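PDB 5EFZ: homoserine O-acetyltransferase from Pseudomonas veronii, which hydrolyses ethyl acetate to ethanol and acetate, a step in the bacterial breakdown of short-chain methyl ketones such as 2-butanone. Local coordinates for residues K221-M226 / G333-F338; D251-R256 / F338-Q343. One frame throughout, in Å; residues are numbered along the deposited sequence.

Interactions 1 and 2, their centres about 9 Å apart, bind two neighbouring helices, 213-227 and 246-258, to the chain around and after His334. Interaction 1 sits at the inferred active site, where His334 meets Trp223 and a bound acetate; interaction 2 lies further out, near the surface. Phe338 ends segment 333-338 and begins 338-343, but makes its contact across only in interaction 2; its side chain is about 7 Å from that of His334 and about 5 Å from the acetate (nearest atoms). Met254 joins the two contacts: its CE lies 3.5 Å from Trp223 CB and 3.9 Å from Leu335 CD1. The segments alternate along the chain.

Interaction 1: residues K221-M226 / G333-F338; sequences KLWTLM and GHLGLF. With ACT (acetate ion), chain O.
The imidazole of His334 turns its CD2 to the edge of the Trp223 indole, near the indole plane and 4.0 Å from CZ3; CZ3 lies obliquely to the imidazole, the ring planes about 30° apart. One imidazole face carries Leu337 CD1, 3.9 Å above the plane and offset toward the rim, and the acetate lies at the ring's edge. Leu335 CD1 meets the indole obliquely, 4.2 Å from CE3, the two side chains crossing at about a right angle. Its other methyl, CD2, sits over the rim of one Phe338 ring face, 3.7 Å above the plane. His334 reaches the indole and the acetate with CG anti to the backbone N (chi1 -169°). Phe258 stacks on the indole, and His219 and Phe187 meet it edge-to-face.

In this alpha/beta hydrolase Ser151, Asp305 and His334 are inferred to form the catalytic triad. ND1 is hydrogen-bonded to Asp305 OD2, while NE2 donates to acetate O at 2.7 Å with an N-H...O angle of 161°. That acetate, probably from the crystallisation liquor, is also hydrogen-bonded to Ser151 OG and to Tyr68 N and Met152 N, consistent with an oxyanion hole, and may mimic the acetate product. Polar bonds thus hold both nitrogens of His334 while CD2 packs at the indole edge; the Asp305 bond probably fixes the ring with NE2 toward the acetate.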
loop_
_atom_site.group_PDB
_atom_site.type_symbol
_atom_site.label_atom_id
_atom_site.label_comp_id
_atom_site.label_asym_id
_atom_site.label_seq_id
_atom_site.Cartn_x
_atom_site.Cartn_y
_atom_site.Cartn_z
ATOM N N LYS A 221 0.920 -3.192 -11.485
ATOM C CA LYS A 221 0.549 -1.895 -10.902
ATOM C C LYS A 221 0.440 -1.990 -9.383
ATOM O O LYS A 221 0.847 -1.075 -8.654
ATOM C CB LYS A 221 -0.771 -1.392 -11.473
ATOM C CG LYS A 221 -0.678 -0.802 -12.857
ATOM C CD LYS A 221 -2.002 -0.071 -13.122
ATOM C CE LYS A 221 -2.118 0.523 -14.486
ATOM N NZ LYS A 221 -3.471 1.177 -14.638
ATOM N N LEU A 222 -0.116 -3.097 -8.895
ATOM C CA LEU A 222 -0.222 -3.283 -7.442
ATOM C C LEU A 222 1.149 -3.384 -6.805
ATOM O O LEU A 222 1.364 -2.877 -5.701
ATOM C CB LEU A 222 -1.038 -4.525 -7.120
ATOM C CG LEU A 222 -2.517 -4.376 -7.426
ATOM C CD1 LEU A 222 -3.191 -5.764 -7.605
ATOM C CD2 LEU A 222 -3.202 -3.601 -6.287
ATOM N N TRP A 223 2.080 -4.049 -7.480
ATOM C CA TRP A 223 3.461 -4.106 -7.022
ATOM C C TRP A 223 4.118 -2.727 -7.018
ATOM O O TRP A 223 4.954 -2.437 -6.175
ATOM C CB TRP A 223 4.283 -5.065 -7.893
ATOM C CG TRP A 223 4.237 -6.451 -7.356
ATOM C CD1 TRP A 223 3.544 -7.527 -7.877
ATOM C CD2 TRP A 223 4.901 -6.927 -6.177
ATOM N NE1 TRP A 223 3.764 -8.648 -7.089
ATOM C CE2 TRP A 223 4.595 -8.313 -6.051
ATOM C CE3 TRP A 223 5.756 -6.328 -5.236
ATOM C CZ2 TRP A 223 5.083 -9.098 -4.985
ATOM C CZ3 TRP A 223 6.244 -7.118 -4.170
ATOM C CH2 TRP A 223 5.918 -8.489 -4.079
ATOM N N THR A 224 3.741 -1.868 -7.954
ATOM C CA THR A 224 4.302 -0.526 -7.970
ATOM C C THR A 224 3.806 0.274 -6.754
ATOM O O THR A 224 4.550 1.070 -6.154
ATOM C CB THR A 224 3.918 0.230 -9.257
ATOM O OG1 THR A 224 4.205 -0.599 -10.406
ATOM C CG2 THR A 224 4.714 1.563 -9.356
ATOM N N LEU A 225 2.535 0.086 -6.436
ATOM C CA LEU A 225 1.887 0.757 -5.320
ATOM C C LEU A 225 2.526 0.379 -3.965
ATOM O O LEU A 225 2.729 1.242 -3.104
ATOM C CB LEU A 225 0.390 0.400 -5.290
ATOM C CG LEU A 225 -0.386 0.949 -4.095
ATOM C CD1 LEU A 225 -0.492 2.482 -4.177
ATOM C CD2 LEU A 225 -1.756 0.351 -4.021
ATOM N N MET A 226 2.814 -0.909 -3.784
ATOM C CA MET A 226 3.242 -1.444 -2.475
ATOM C C MET A 226 4.732 -1.798 -2.399
ATOM O O MET A 226 5.252 -1.972 -1.315
ATOM C CB MET A 226 2.443 -2.726 -2.119
ATOM C CG MET A 226 0.949 -2.457 -1.857
ATOM S SD MET A 226 0.661 -1.455 -0.406
ATOM C CE MET A 226 1.364 -2.449 0.908
ATOM N N GLY A 333 12.458 0.810 -0.378
ATOM C CA GLY A 333 11.437 -0.080 0.172
ATOM C C GLY A 333 11.670 -1.520 -0.258
ATOM O O GLY A 333 12.799 -1.947 -0.568
ATOM N N HIS A 334 10.572 -2.270 -0.339
ATOM C CA HIS A 334 10.719 -3.702 -0.539
ATOM C C HIS A 334 11.543 -4.076 -1.773
ATOM O O HIS A 334 12.440 -4.963 -1.726
ATOM C CB HIS A 334 9.334 -4.336 -0.634
ATOM C CG HIS A 334 9.389 -5.828 -0.575
ATOM N ND1 HIS A 334 9.595 -6.512 0.610
ATOM C CD2 HIS A 334 9.302 -6.767 -1.555
ATOM C CE1 HIS A 334 9.597 -7.819 0.358
ATOM N NE2 HIS A 334 9.424 -8.001 -0.946
ATOM N N LEU A 335 11.254 -3.422 -2.898
ATOM C CA LEU A 335 11.905 -3.829 -4.147
ATOM C C LEU A 335 13.310 -3.246 -4.290
ATOM O O LEU A 335 13.966 -3.449 -5.320
ATOM C CB LEU A 335 11.043 -3.454 -5.359
ATOM C CG LEU A 335 9.775 -4.309 -5.428
ATOM C CD1 LEU A 335 8.859 -3.856 -6.577
ATOM C CD2 LEU A 335 10.139 -5.805 -5.541
ATOM N N GLY A 336 13.808 -2.593 -3.237
ATOM C CA GLY A 336 15.248 -2.384 -3.093
ATOM C C GLY A 336 15.969 -3.732 -3.120
ATOM O O GLY A 336 17.168 -3.784 -3.356
ATOM N N LEU A 337 15.244 -4.839 -2.933
ATOM C CA LEU A 337 15.858 -6.161 -3.086
ATOM C C LEU A 337 16.375 -6.376 -4.508
ATOM O O LEU A 337 17.268 -7.189 -4.726
ATOM C CB LEU A 337 14.870 -7.281 -2.734
ATOM C CG LEU A 337 14.529 -7.464 -1.250
ATOM C CD1 LEU A 337 13.341 -8.423 -1.112
ATOM C CD2 LEU A 337 15.752 -7.982 -0.469
ATOM N N PHE A 338 15.793 -5.661 -5.474
ATOM C CA PHE A 338 16.160 -5.806 -6.876
ATOM C C PHE A 338 17.513 -5.138 -7.203
ATOM O O PHE A 338 17.973 -5.171 -8.348
ATOM C CB PHE A 338 15.067 -5.218 -7.764
ATOM C CG PHE A 338 13.868 -6.128 -7.931
ATOM C CD1 PHE A 338 13.757 -7.316 -7.192
ATOM C CD2 PHE A 338 12.866 -5.808 -8.842
ATOM C CE1 PHE A 338 12.653 -8.173 -7.349
ATOM C CE2 PHE A 338 11.772 -6.671 -9.032
ATOM C CZ PHE A 338 11.661 -7.842 -8.287
HETATM C C ACT O . 9.415 -11.156 -2.794
HETATM O O ACT O . 8.785 -10.334 -2.070
HETATM O OXT ACT O . 9.541 -12.349 -2.358
HETATM C CH3 ACT O . 10.004 -10.714 -4.091
#

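Interaction 2: residues D251-R256 / F338-Q343; sequences DGFMKR and FGTDAQ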
loop_
_atom_site.group_PDB
_atom_site.type_symbol
_atom_site.label_atom_id
_atom_site.label_comp_id
_atom_site.label_asym_id
_atom_site.label_seq_id
_atom_site.Cartn_x
_atom_site.Cartn_y
_atom_site.Cartn_z
ATOM N N ASP A 251 5.276 1.314 -16.951
ATOM C CA ASP A 251 5.283 0.575 -18.204
ATOM C C ASP A 251 6.635 -0.090 -18.509
ATOM O O ASP A 251 6.674 -1.253 -18.910
ATOM C CB ASP A 251 4.901 1.479 -19.381
ATOM C CG ASP A 251 3.469 1.961 -19.306
ATOM O OD1 ASP A 251 2.700 1.466 -18.447
ATOM O OD2 ASP A 251 3.120 2.850 -20.111
ATOM N N GLY A 252 7.724 0.653 -18.326
ATOM C CA GLY A 252 9.030 0.217 -18.794
ATOM C C GLY A 252 9.814 -0.648 -17.835
ATOM O O GLY A 252 10.697 -1.381 -18.251
ATOM N N PHE A 253 9.508 -0.555 -16.550
ATOM C CA PHE A 253 10.163 -1.369 -15.533
ATOM C C PHE A 253 9.191 -2.453 -15.009
ATOM O O PHE A 253 9.449 -3.665 -15.115
ATOM C CB PHE A 253 10.660 -0.462 -14.379
ATOM C CG PHE A 253 11.537 -1.158 -13.354
ATOM C CD1 PHE A 253 11.008 -2.057 -12.452
ATOM C CD2 PHE A 253 12.887 -0.854 -13.264
ATOM C CE1 PHE A 253 11.810 -2.686 -11.499
ATOM C CE2 PHE A 253 13.707 -1.464 -12.315
ATOM C CZ PHE A 253 13.168 -2.383 -11.423
ATOM N N MET A 254 8.073 -2.027 -14.441
ATOM C CA MET A 254 7.239 -2.945 -13.648
ATOM C C MET A 254 6.377 -3.854 -14.530
ATOM O O MET A 254 6.369 -5.050 -14.331
ATOM C CB MET A 254 6.334 -2.148 -12.688
ATOM C CG MET A 254 7.121 -1.269 -11.649
ATOM S SD MET A 254 8.011 -2.328 -10.493
ATOM C CE MET A 254 6.691 -3.218 -9.701
ATOM N N LYS A 255 5.623 -3.283 -15.472
ATOM C CA LYS A 255 4.843 -4.137 -16.362
ATOM C C LYS A 255 5.752 -5.086 -17.152
ATOM O O LYS A 255 5.447 -6.257 -17.337
ATOM C CB LYS A 255 4.003 -3.299 -17.323
ATOM C CG LYS A 255 2.835 -2.585 -16.632
ATOM C CD LYS A 255 1.940 -1.833 -17.619
ATOM C CE LYS A 255 0.786 -1.152 -16.886
ATOM N NZ LYS A 255 -0.047 -0.399 -17.854
ATOM N N ARG A 256 6.876 -4.557 -17.613
ATOM C CA ARG A 256 7.808 -5.348 -18.419
ATOM C C ARG A 256 8.377 -6.524 -17.615
ATOM O O ARG A 256 8.579 -7.610 -18.166
ATOM C CB ARG A 256 8.930 -4.444 -18.948
ATOM C CG ARG A 256 9.976 -5.142 -19.796
ATOM C CD ARG A 256 10.971 -4.143 -20.432
ATOM N NE ARG A 256 10.293 -3.292 -21.414
ATOM C CZ ARG A 256 10.572 -2.008 -21.647
ATOM N NH1 ARG A 256 11.558 -1.394 -20.998
ATOM N NH2 ARG A 256 9.877 -1.340 -22.557
ATOM N N PHE A 338 15.793 -5.661 -5.474
ATOM C CA PHE A 338 16.160 -5.806 -6.876
ATOM C C PHE A 338 17.513 -5.138 -7.203
ATOM O O PHE A 338 17.973 -5.171 -8.348
ATOM C CB PHE A 338 15.067 -5.218 -7.764
ATOM C CG PHE A 338 13.868 -6.128 -7.931
ATOM C CD1 PHE A 338 13.757 -7.316 -7.192
ATOM C CD2 PHE A 338 12.866 -5.808 -8.842
ATOM C CE1 PHE A 338 12.653 -8.173 -7.349
ATOM C CE2 PHE A 338 11.772 -6.671 -9.032
ATOM C CZ PHE A 338 11.661 -7.842 -8.287
ATOM N N GLY A 339 18.151 -4.559 -6.208
ATOM C CA GLY A 339 19.466 -3.974 -6.426
ATOM C C GLY A 339 19.479 -2.573 -7.022
ATOM O O GLY A 339 20.479 -2.157 -7.600
ATOM N N THR A 340 18.381 -1.837 -6.876
ATOM C CA THR A 340 18.297 -0.467 -7.357
ATOM C C THR A 340 19.094 0.555 -6.534
ATOM O O THR A 340 19.444 1.636 -7.031
ATOM C CB THR A 340 16.815 -0.000 -7.364
ATOM O OG1 THR A 340 16.222 -0.340 -6.101
ATOM C CG2 THR A 340 16.053 -0.743 -8.475
ATOM N N ASP A 341 19.342 0.220 -5.275
ATOM C CA ASP A 341 19.919 1.137 -4.304
ATOM C C ASP A 341 21.308 0.636 -3.879
ATOM O O ASP A 341 21.439 -0.285 -3.046
ATOM C CB ASP A 341 19.003 1.269 -3.097
ATOM C CG ASP A 341 19.531 2.262 -2.072
ATOM O OD1 ASP A 341 20.717 2.685 -2.138
ATOM O OD2 ASP A 341 18.758 2.615 -1.166
ATOM N N ALA A 342 22.327 1.215 -4.492
ATOM C CA ALA A 342 23.703 0.803 -4.232
ATOM C C ALA A 342 24.125 1.111 -2.774
ATOM O O ALA A 342 24.976 0.411 -2.234
ATOM C CB ALA A 342 24.663 1.482 -5.233
ATOM N N GLN A 343 23.546 2.145 -2.146
ATOM C CA GLN A 343 23.853 2.417 -0.718
ATOM C C GLN A 343 23.398 1.248 0.142
ATOM O O GLN A 343 24.093 0.801 1.059
ATOM C CB GLN A 343 23.162 3.695 -0.194
ATOM C CG GLN A 343 23.639 4.980 -0.778
ATOM C CD GLN A 343 24.896 5.561 -0.121
ATOM O OE1 GLN A 343 25.958 5.530 -0.720
ATOM N NE2 GLN A 343 24.754 6.185 1.055
#
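Phe253 and Phe338 meet edge to edge, the ring planes only about 23° apart: CE1 of the first lies 4.2 Å from CD2 of the second, each atom near the plane of the opposite ring, and neither ring covers the other's face. From helix 246-258, Phe253 stretches its ring toward the loop because CG stands anti to the backbone N (chi1 -171°). Phe338 places CG beside its own N instead (chi1 -79°), which directs the ring back toward the helix. Tyr257, one turn along from Phe253, also meets the Phe338 ring, and Phe249 meets that of Phe253. The second touch comes from Thr340, whose methyl CG2 lies 4.4 Å from Phe253 CZ, obliquely to the ring. While the methyl faces the phenyl group, the hydroxyl OG1 is hydrogen-bonded to Asp332 OD2, which helps to fix the rotation of the branched side chain.

In this alpha/beta hydrolase the segment 338-343 leads from the loop of the inferred catalytic histidine, His334, into helix 342-356, the last of the chain. Gly339 turns the backbone between Phe338 and Thr340 with a positive phi at which a side chain would be jammed against the preceding carbonyl oxygen. Asp341 is the N-cap of the helix: its OD1 accepts a weak bond from Gln343 N at 2.9 Å and a hydrogen bond from Met344 N, and OD2 pairs with Ser330 OG. Just before it, the carbonyl O of Thr340 is hydrogen-bonded to Arg237 NH2.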